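Local coordinates for protein endo-beta-mannanase (Opitutaceae bacterium TAV5, PDB 7BOB) that probably releases mannose units from the ends of beta-1,4-linked mannan chains, acting as a homotrimeric family 5 glycosyl hydrolase of a termite hindgut bacterium, at residues A[40-43]-A[44-48]; A[164-167]-A[168-172]; A[543-547]-A[548-552]. One frame throughout, in Å; residues are numbered along the deposited sequence.

Overall arrangement
The three contacts follow one another along the chain, and none nests in or crosses another. Contact 1 comes first. It lies within helix 39-51, which runs between strands 20-23 and 56-62 of the N-terminal eight-stranded barrel, and it closes no loop. Contact 2 turns the chain from the short helix 162-165 into helix 168-183, which follows strand 151-154 of the same barrel. Contact 3 closes the hairpin of strands 539-546 and 549-554 in the mixed sheet near the C terminus. The centres of contacts 1 and 2 are about 40 Å apart. Contacts 1 and 3 lie on opposite sides of the chain's centre, with centres about 62 Å apart.

Contact 1: residues A[40-43]-A[44-48]; sequences DEIF and SDLDL
The carbonyls of D40, E41, I42 and F43 accept the N-H groups of S44, D45, L46 and D47, the regular i to i+4 pattern of helix 39-51. The D40 O to S44 N bond is 2.8 Å.

E41 and D45 lie one turn apart, side by side and pointing the same way. CG of E41 is anti to the backbone N (chi1 176°) and the chain stays extended, which carries the carboxylate out alongside that of D45. The two carboxylate planes are turned 68° from each other. One water joins them. It donates to E41 OE2 at 2.7 Å and to D45 OD2 at 2.6 Å. The other oxygens have partners as well: E41 OE1 bonds S28 OG and D45 OD1 forms a salt bridge with K320. D45 OD2 also bonds Y24 OH.

The apolar face is formed by I42, F43 and L46. L46 CD1 comes obliquely to the F43 ring, 4.2 Å from CD1 of F43. The same methyl lies 4.4 Å from I42 CG2. This face packs on L84, A87 and C88 of helix 75-89, so it joins the helices 39-51 and 75-89, which follow the first and second strands of the (beta/alpha)8 barrel. The D47 side chain reaches out from the helix to a salt bridge with R91.

E41 OE2 and D45 OD2 stay 4.6 Å apart, two like charges with a doubly donating water between them. That water and the nearby K320 probably ease the repulsion and make it less costly to keep D45 buried.

Contact 2: residues A[164-167]-A[168-172]; sequences SAAT and PAQVH
The Q170 carboxamide meets T167 with its oxygen end. The T167 N-H lies in the plane of the amide carbonyl, with T167 N 2.9 Å from Q170 OE1 and a C=O...N angle of 147°. T167 OG1 stands well above one side of that plane and gives OE1 a weak bond. The CB of A166 lies on the other side of the plane, 3.8 Å from OE1.

The return bond runs from Q170 N to T167 OG1 at 3.0 Å. T167 is the N-cap of helix 168-183, and with Q170 it completes a capping box. OG1 sits between the backbone N and the carbonyl carbon (chi1 65°), which turns it in over the first helical turn. T167 O receives the N-H of V171 at 3.0 Å, the first full helical bond. P168 fills the first position of the helix.

Before the cap, A166 CB touches V171 CG2 at 4.2 Å. This pair brackets the capping box in the manner of a hydrophobic staple, and V171 also packs on W206. Q170 touches S122. With an alanine here in place of Q170, the T167 N-H would probably lose its side-chain acceptor and the hydroxyl its weak one, leaving half of the capping box.

Q170 N lies in the first turn, where the i to i+4 helical bond is missing. T167 OG1 supplies its main acceptor, and T167 O adds only a weak, bent bond. The hydroxyl's own proton goes weakly to OE1, which is gripped from two directions.

Contact 3: residues A[543-547]-A[548-552]; sequences RHRVG and AGCVT
R543 and T552 form the close end of this contact. Their side chains run side by side on the face that also carries C550. R543 NE bonds T552 OG1 at 2.9 Å, with the hydroxyl at the edge of the guanidinium and only 9° out of its plane. NH2 adds a weak second bond to the same oxygen. Further back, R543 CG lies 3.5 Å from C550 SG. CG is anti to the backbone N (chi1 -171°), and the bend at chi3 brings NE over to the threonine.

On the other face, V546 and V551 pack against V464 of helix 454-465. The H544 ring has V546 CG2 over one face, and its ND1 bonds L487 O.

Strands 539-546 and 549-554 make an antiparallel beta hairpin in the mixed sheet of the C-terminal alpha/beta region. H544 and V551 are a hydrogen-bonded pair, with V551 N 2.7 Å from H544 O. V546 and G549 close the ladder, V546 N to G549 O being 3.1 Å, around a type II' turn. G547 takes the first corner of that turn with a positive phi of 56°.

The turn end is looser, and G547, A548 and R545 are exposed there. R545 folds back over the hairpin, with G549 O 3.5 Å above one guanidinium face. R545 NH2 makes only a weak bond, 3.2 Å, to A548 O at the guanidinium edge.

Contact 1: residues A[40-43]-A[44-48]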
loop_
_atom_site.group_PDB
_atom_site.type_symbol
_atom_site.label_atom_id
_atom_site.label_comp_id
_atom_site.label_asym_id
_atom_site.label_seq_id
_atom_site.Cartn_x
_atom_site.Cartn_y
_atom_site.Cartn_z
ATOM N N ASP A 40 41.890 3.144 -27.856
ATOM C CA ASP A 40 42.380 1.901 -28.454
ATOM C C ASP A 40 41.510 0.727 -28.030
ATOM O O ASP A 40 41.164 -0.131 -28.853
ATOM C CB ASP A 40 43.833 1.641 -28.066
ATOM C CG ASP A 40 44.808 2.558 -28.792
ATOM O OD1 ASP A 40 44.380 3.296 -29.720
ATOM O OD2 ASP A 40 46.008 2.540 -28.425
ATOM N N GLU A 41 41.133 0.685 -26.746
ATOM C CA GLU A 41 40.252 -0.370 -26.257
ATOM C C GLU A 41 38.929 -0.368 -27.017
ATOM O O GLU A 41 38.484 -1.412 -27.502
ATOM C CB GLU A 41 40.034 -0.202 -24.751
ATOM C CG GLU A 41 39.042 -1.210 -24.133
ATOM C CD GLU A 41 38.914 -1.070 -22.613
ATOM O OE1 GLU A 41 39.509 -0.119 -22.044
ATOM O OE2 GLU A 41 38.217 -1.920 -21.992
ATOM N N ILE A 42 38.300 0.805 -27.158
ATOM C CA ILE A 42 37.023 0.900 -27.873
ATOM C C ILE A 42 37.159 0.378 -29.308
ATOM O O ILE A 42 36.382 -0.478 -29.760
ATOM C CB ILE A 42 36.517 2.352 -27.852
ATOM C CG1 ILE A 42 36.190 2.793 -26.418
ATOM C CG2 ILE A 42 35.326 2.524 -28.769
ATOM C CD1 ILE A 42 36.065 4.323 -26.231
ATOM N N PHE A 43 38.158 0.882 -30.045
ATOM C CA PHE A 43 38.292 0.514 -31.451
ATOM C C PHE A 43 38.642 -0.964 -31.591
ATOM O O PHE A 43 38.183 -1.641 -32.522
ATOM C CB PHE A 43 39.345 1.407 -32.128
ATOM C CG PHE A 43 38.920 2.862 -32.298
ATOM C CD1 PHE A 43 37.723 3.339 -31.740
ATOM C CD2 PHE A 43 39.718 3.753 -33.026
ATOM C CE1 PHE A 43 37.335 4.681 -31.887
ATOM C CE2 PHE A 43 39.349 5.109 -33.176
ATOM C CZ PHE A 43 38.149 5.573 -32.609
ATOM N N SER A 44 39.434 -1.493 -30.657
ATOM C CA SER A 44 39.686 -2.924 -30.665
ATOM C C SER A 44 38.397 -3.704 -30.414
ATOM O O SER A 44 38.204 -4.786 -30.990
ATOM C CB SER A 44 40.754 -3.271 -29.630
ATOM O OG SER A 44 40.785 -4.667 -29.402
ATOM N N ASP A 45 37.483 -3.152 -29.599
ATOM C CA ASP A 45 36.195 -3.821 -29.384
ATOM C C ASP A 45 35.312 -3.730 -30.627
ATOM O O ASP A 45 34.584 -4.677 -30.951
ATOM C CB ASP A 45 35.466 -3.218 -28.169
ATOM C CG ASP A 45 36.042 -3.686 -26.842
ATOM O OD1 ASP A 45 36.679 -4.765 -26.781
ATOM O OD2 ASP A 45 35.863 -2.957 -25.844
ATOM N N LEU A 46 35.330 -2.587 -31.316
ATOM C CA LEU A 46 34.556 -2.488 -32.546
ATOM C C LEU A 46 35.077 -3.474 -33.587
ATOM O O LEU A 46 34.285 -4.129 -34.274
ATOM C CB LEU A 46 34.582 -1.061 -33.077
ATOM C CG LEU A 46 33.985 0.031 -32.198
ATOM C CD1 LEU A 46 34.217 1.355 -32.898
ATOM C CD2 LEU A 46 32.515 -0.185 -32.030
ATOM N N ASP A 47 36.406 -3.626 -33.683
ATOM C CA ASP A 47 36.981 -4.653 -34.555
ATOM C C ASP A 47 36.457 -6.032 -34.183
ATOM O O ASP A 47 36.065 -6.820 -35.049
ATOM C CB ASP A 47 38.508 -4.651 -34.465
ATOM C CG ASP A 47 39.151 -3.520 -35.250
ATOM O OD1 ASP A 47 38.492 -2.935 -36.135
ATOM O OD2 ASP A 47 40.327 -3.214 -34.960
ATOM N N LEU A 48 36.427 -6.339 -32.883
ATOM C CA LEU A 48 35.944 -7.651 -32.470
ATOM C C LEU A 48 34.488 -7.843 -32.878
ATOM O O LEU A 48 34.100 -8.925 -33.338
ATOM C CB LEU A 48 36.131 -7.833 -30.968
ATOM C CG LEU A 48 35.778 -9.253 -30.524
ATOM C CD1 LEU A 48 36.490 -10.318 -31.381
ATOM C CD2 LEU A 48 36.086 -9.413 -29.034
HETATM O O HOH W 1 36.421 -3.470 -23.367
#

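Contact 2: residues A[164-167]-A[168-172]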
loop_
_atom_site.group_PDB
_atom_site.type_symbol
_atom_site.label_atom_id
_atom_site.label_comp_id
_atom_site.label_asym_id
_atom_site.label_seq_id
_atom_site.Cartn_x
_atom_site.Cartn_y
_atom_site.Cartn_z
ATOM N N SER A 164 6.103 7.309 -12.582
ATOM C CA SER A 164 5.039 7.248 -11.576
ATOM C C SER A 164 4.502 8.630 -11.250
ATOM O O SER A 164 3.320 8.780 -10.944
ATOM C CB SER A 164 5.533 6.611 -10.267
ATOM O OG SER A 164 6.336 5.464 -10.483
ATOM N N ALA A 165 5.353 9.640 -11.311
ATOM C CA ALA A 165 4.971 10.977 -10.889
ATOM C C ALA A 165 4.407 11.824 -12.019
ATOM O O ALA A 165 3.737 12.824 -11.751
ATOM C CB ALA A 165 6.179 11.677 -10.262
ATOM N N ALA A 166 4.656 11.466 -13.269
ATOM C CA ALA A 166 4.090 12.198 -14.388
ATOM C C ALA A 166 2.862 11.464 -14.898
ATOM O O ALA A 166 2.838 10.233 -14.925
ATOM C CB ALA A 166 5.101 12.344 -15.514
ATOM N N THR A 167 1.851 12.220 -15.314
ATOM C CA THR A 167 0.679 11.592 -15.897
ATOM C C THR A 167 1.029 10.975 -17.253
ATOM O O THR A 167 1.979 11.407 -17.916
ATOM C CB THR A 167 -0.440 12.605 -16.084
ATOM O OG1 THR A 167 -0.019 13.575 -17.055
ATOM C CG2 THR A 167 -0.801 13.302 -14.735
ATOM N N PRO A 168 0.282 9.945 -17.676
ATOM C CA PRO A 168 0.413 9.463 -19.059
ATOM C C PRO A 168 0.324 10.577 -20.099
ATOM O O PRO A 168 1.075 10.560 -21.080
ATOM C CB PRO A 168 -0.749 8.467 -19.190
ATOM C CG PRO A 168 -0.997 7.971 -17.790
ATOM C CD PRO A 168 -0.699 9.165 -16.892
ATOM N N ALA A 169 -0.587 11.537 -19.920
ATOM C CA ALA A 169 -0.668 12.661 -20.847
ATOM C C ALA A 169 0.662 13.412 -20.926
ATOM O O ALA A 169 1.080 13.840 -22.015
ATOM C CB ALA A 169 -1.795 13.612 -20.425
ATOM N N GLN A 170 1.344 13.571 -19.783
ATOM C CA GLN A 170 2.612 14.295 -19.768
ATOM C C GLN A 170 3.738 13.489 -20.415
ATOM O O GLN A 170 4.626 14.067 -21.060
ATOM C CB GLN A 170 2.984 14.672 -18.331
ATOM C CG GLN A 170 2.270 15.909 -17.801
ATOM C CD GLN A 170 2.368 16.018 -16.301
ATOM O OE1 GLN A 170 2.454 15.010 -15.599
ATOM N NE2 GLN A 170 2.326 17.240 -15.795
ATOM N N VAL A 171 3.750 12.166 -20.214
ATOM C CA VAL A 171 4.727 11.321 -20.895
ATOM C C VAL A 171 4.489 11.344 -22.394
ATOM O O VAL A 171 5.436 11.432 -23.188
ATOM C CB VAL A 171 4.678 9.879 -20.353
ATOM C CG1 VAL A 171 5.477 8.923 -21.268
ATOM C CG2 VAL A 171 5.167 9.821 -18.902
ATOM N N HIS A 172 3.221 11.253 -22.807
ATOM C CA HIS A 172 2.883 11.342 -24.223
ATOM C C HIS A 172 3.395 12.645 -24.821
ATOM O O HIS A 172 3.970 12.647 -25.921
ATOM C CB HIS A 172 1.369 11.213 -24.393
ATOM C CG HIS A 172 0.889 11.281 -25.810
ATOM N ND1 HIS A 172 0.342 10.197 -26.463
ATOM C CD2 HIS A 172 0.824 12.315 -26.682
ATOM C CE1 HIS A 172 -0.020 10.552 -27.682
ATOM N NE2 HIS A 172 0.263 11.834 -27.841
#

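Contact 3: residues A[543-547]-A[548-552]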
loop_
_atom_site.group_PDB
_atom_site.type_symbol
_atom_site.label_atom_id
_atom_site.label_comp_id
_atom_site.label_asym_id
_atom_site.label_seq_id
_atom_site.Cartn_x
_atom_site.Cartn_y
_atom_site.Cartn_z
ATOM N N ARG A 543 -21.874 -23.696 -22.998
ATOM C CA ARG A 543 -21.556 -23.744 -24.429
ATOM C C ARG A 543 -22.757 -23.249 -25.224
ATOM O O ARG A 543 -23.863 -23.775 -25.075
ATOM C CB ARG A 543 -21.170 -25.163 -24.885
ATOM C CG ARG A 543 -20.611 -25.224 -26.309
ATOM C CD ARG A 543 -19.696 -26.426 -26.540
ATOM N NE ARG A 543 -18.331 -26.170 -26.088
ATOM C CZ ARG A 543 -17.395 -27.103 -25.913
ATOM N NH1 ARG A 543 -17.659 -28.386 -26.163
ATOM N NH2 ARG A 543 -16.181 -26.746 -25.492
ATOM N N HIS A 544 -22.541 -22.240 -26.063
ATOM C CA HIS A 544 -23.628 -21.527 -26.719
ATOM C C HIS A 544 -23.265 -21.329 -28.173
ATOM O O HIS A 544 -22.231 -20.720 -28.475
ATOM C CB HIS A 544 -23.882 -20.167 -26.061
ATOM C CG HIS A 544 -25.113 -19.474 -26.555
ATOM N ND1 HIS A 544 -25.232 -18.101 -26.586
ATOM C CD2 HIS A 544 -26.284 -19.962 -27.029
ATOM C CE1 HIS A 544 -26.422 -17.774 -27.058
ATOM N NE2 HIS A 544 -27.081 -18.886 -27.334
ATOM N N ARG A 545 -24.113 -21.813 -29.071
ATOM C CA ARG A 545 -23.885 -21.601 -30.491
ATOM C C ARG A 545 -24.647 -20.366 -30.946
ATOM O O ARG A 545 -25.807 -20.159 -30.556
ATOM C CB ARG A 545 -24.295 -22.850 -31.271
ATOM C CG ARG A 545 -23.311 -23.995 -31.065
ATOM C CD ARG A 545 -23.396 -25.032 -32.211
ATOM N NE ARG A 545 -23.464 -24.438 -33.544
ATOM C CZ ARG A 545 -22.375 -24.061 -34.209
ATOM N NH1 ARG A 545 -21.195 -24.213 -33.675
ATOM N NH2 ARG A 545 -22.429 -23.532 -35.408
ATOM N N VAL A 546 -23.972 -19.505 -31.707
ATOM C CA VAL A 546 -24.494 -18.189 -32.074
ATOM C C VAL A 546 -24.136 -17.977 -33.539
ATOM O O VAL A 546 -22.974 -17.698 -33.864
ATOM C CB VAL A 546 -23.924 -17.052 -31.200
ATOM C CG1 VAL A 546 -24.332 -15.698 -31.750
ATOM C CG2 VAL A 546 -24.407 -17.185 -29.751
ATOM N N GLY A 547 -25.125 -18.099 -34.416
ATOM C CA GLY A 547 -24.823 -18.172 -35.833
ATOM C C GLY A 547 -23.862 -19.317 -36.081
ATOM O O GLY A 547 -24.045 -20.433 -35.578
ATOM N N ALA A 548 -22.799 -19.029 -36.835
ATOM C CA ALA A 548 -21.869 -20.073 -37.251
ATOM C C ALA A 548 -20.844 -20.432 -36.182
ATOM O O ALA A 548 -20.197 -21.474 -36.299
ATOM C CB ALA A 548 -21.146 -19.650 -38.525
ATOM N N GLY A 549 -20.691 -19.609 -35.140
ATOM C CA GLY A 549 -19.677 -19.817 -34.131
ATOM C C GLY A 549 -20.227 -20.411 -32.847
ATOM O O GLY A 549 -21.395 -20.795 -32.745
ATOM N N CYS A 550 -19.353 -20.459 -31.836
ATOM C CA CYS A 550 -19.662 -21.160 -30.594
ATOM C C CYS A 550 -18.897 -20.538 -29.431
ATOM O O CYS A 550 -17.657 -20.500 -29.454
ATOM C CB CYS A 550 -19.319 -22.638 -30.730
ATOM S SG CYS A 550 -19.641 -23.581 -29.243
ATOM N N VAL A 551 -19.638 -20.090 -28.412
ATOM C CA VAL A 551 -19.095 -19.481 -27.200
ATOM C C VAL A 551 -19.022 -20.545 -26.118
ATOM O O VAL A 551 -20.055 -21.103 -25.723
ATOM C CB VAL A 551 -19.972 -18.310 -26.727
ATOM C CG1 VAL A 551 -19.386 -17.659 -25.447
ATOM C CG2 VAL A 551 -20.161 -17.291 -27.842
ATOM N N THR A 552 -17.817 -20.815 -25.618
ATOM C CA THR A 552 -17.628 -21.669 -24.442
ATOM C C THR A 552 -17.217 -20.773 -23.268
ATOM O O THR A 552 -16.088 -20.264 -23.230
ATOM C CB THR A 552 -16.592 -22.765 -24.715
ATOM O OG1 THR A 552 -17.026 -23.567 -25.816
ATOM C CG2 THR A 552 -16.377 -23.655 -23.510
#